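Pyruvate-formate lyase-activating enzyme (Bacteroides vulgatus ATCC 8482, PDB 3CAN) probably belongs to the radical SAM superfamily of activating enzymes, with parallel strands and helices alternating as in a partial TIM barrel. Local coordinates at residues S160-V163 and Q164-I168. Sequence-based numbering, arbitrary orientation.
Sequences SEEV and QQQCI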
loop_
_atom_site.group_PDB
_atom_site.type_symbol
_atom_site.label_atom_id
_atom_site.label_comp_id
_atom_site.label_asym_id
_atom_site.label_seq_id
_atom_site.Cartn_x
_atom_site.Cartn_y
_atom_site.Cartn_z
ATOM N N SER A 160 12.354 -4.550 16.384
ATOM C CA SER A 160 12.656 -5.978 16.446
ATOM C C SER A 160 11.385 -6.797 16.261
ATOM O O SER A 160 10.282 -6.297 16.472
ATOM C CB SER A 160 13.279 -6.324 17.795
ATOM O OG SER A 160 12.371 -6.064 18.852
ATOM N N GLU A 161 11.547 -8.053 15.861
ATOM C CA GLU A 161 10.416 -8.969 15.765
ATOM C C GLU A 161 9.677 -9.049 17.107
ATOM O O GLU A 161 8.446 -9.119 17.139
ATOM C CB GLU A 161 10.874 -10.361 15.316
ATOM C CG GLU A 161 9.728 -11.326 15.018
ATOM C CD GLU A 161 10.178 -12.621 14.347
ATOM O OE1 GLU A 161 11.398 -12.865 14.217
ATOM O OE2 GLU A 161 9.297 -13.407 13.942
ATOM N N GLU A 162 10.433 -9.016 18.204
ATOM C CA GLU A 162 9.856 -9.090 19.544
ATOM C C GLU A 162 8.963 -7.887 19.818
ATOM O O GLU A 162 7.846 -8.040 20.304
ATOM C CB GLU A 162 10.957 -9.171 20.607
ATOM C CG GLU A 162 10.437 -9.462 22.011
ATOM C CD GLU A 162 11.533 -9.480 23.064
ATOM O OE1 GLU A 162 12.673 -9.894 22.753
ATOM O OE2 GLU A 162 11.243 -9.088 24.217
ATOM N N VAL A 163 9.461 -6.695 19.510
ATOM C CA VAL A 163 8.678 -5.468 19.694
ATOM C C VAL A 163 7.428 -5.466 18.806
ATOM O O VAL A 163 6.338 -5.151 19.275
ATOM C CB VAL A 163 9.535 -4.198 19.453
ATOM C CG1 VAL A 163 8.659 -2.952 19.359
ATOM C CG2 VAL A 163 10.578 -4.036 20.563
ATOM N N GLN A 164 7.581 -5.838 17.539
ATOM C CA GLN A 164 6.447 -5.921 16.623
ATOM C C GLN A 164 5.335 -6.800 17.190
ATOM O O GLN A 164 4.168 -6.404 17.211
ATOM C CB GLN A 164 6.886 -6.457 15.264
ATOM C CG GLN A 164 7.744 -5.495 14.466
ATOM C CD GLN A 164 8.233 -6.123 13.187
ATOM O OE1 GLN A 164 7.479 -6.823 12.507
ATOM N NE2 GLN A 164 9.496 -5.881 12.844
ATOM N N GLN A 165 5.699 -7.979 17.682
ATOM C CA GLN A 165 4.706 -8.893 18.237
ATOM C C GLN A 165 4.119 -8.382 19.550
ATOM O O GLN A 165 2.950 -8.621 19.832
ATOM C CB GLN A 165 5.297 -10.295 18.421
ATOM C CG GLN A 165 5.681 -10.971 17.112
ATOM C CD GLN A 165 4.508 -11.135 16.141
ATOM O OE1 GLN A 165 3.357 -11.314 16.550
ATOM N NE2 GLN A 165 4.806 -11.084 14.846
ATOM N N GLN A 166 4.938 -7.713 20.358
ATOM C CA GLN A 166 4.452 -7.081 21.576
ATOM C C GLN A 166 3.399 -6.028 21.240
ATOM O O GLN A 166 2.392 -5.927 21.929
ATOM C CB GLN A 166 5.613 -6.489 22.388
ATOM C CG GLN A 166 6.448 -7.569 23.103
ATOM C CD GLN A 166 7.798 -7.067 23.630
ATOM O OE1 GLN A 166 8.271 -5.992 23.251
ATOM N NE2 GLN A 166 8.423 -7.854 24.506
ATOM N N CYS A 167 3.613 -5.273 20.163
ATOM C CA CYS A 167 2.633 -4.261 19.741
ATOM C C CYS A 167 1.325 -4.908 19.279
ATOM O O CYS A 167 0.231 -4.446 19.597
ATOM C CB CYS A 167 3.212 -3.384 18.635
ATOM S SG CYS A 167 4.577 -2.336 19.186
ATOM N N ILE A 168 1.446 -5.987 18.517
ATOM C CA ILE A 168 0.275 -6.735 18.102
ATOM C C ILE A 168 -0.489 -7.270 19.311
ATOM O O ILE A 168 -1.721 -7.210 19.342
ATOM C CB ILE A 168 0.660 -7.900 17.163
ATOM C CG1 ILE A 168 1.208 -7.355 15.836
ATOM C CG2 ILE A 168 -0.535 -8.820 16.933
ATOM C CD1 ILE A 168 0.187 -6.612 14.963
#
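The capped first turns of helix 161-173 hold this local contact, with S160 at the N-cap. Here the S160 carbonyl O receives Q164 N at 2.9 Å, and S160 OG accepts from V163 N at 3.0 Å (162° at the hydrogen), standing in as acceptor for a first-turn amide that has no preceding helical carbonyl. Three further i to i+4 bonds continue the helical hydrogen-bonding pattern, from Q165 N to E161 O, from Q166 N to E162 O and from C167 N to V163 O.

On the outer face E162 and Q166 lie one turn apart. With CG anti to the backbone N (chi1 -171°) and the chain extended, the E162 carboxylate reaches the neighbourhood of the Q166 amide, where OE2 lies 3.1 Å from Q166 NE2; the two planes are turned 83° apart, almost perpendicular. The Q166 side chain also lies close to the backbone carbonyl one turn earlier, its CG 3.2 Å from E162 O. V163 CG1 packs against C167 SG at 4.1 Å, and the buried C167 continues inward to L131 of strand 128-133. The extended Q164 side chain passes S160 O, its CG 3.3 Å from that atom, and its NE2 hydrogen-bonds to P159 O, while its side chain also touches P133 and I180. A serine N-cap leading into an amphipathic helix that packs against the last two strands, 128-133 and 178-180, of the parallel sheet is consistent with the beta/alpha alternation of a radical SAM (partial TIM-barrel) fold.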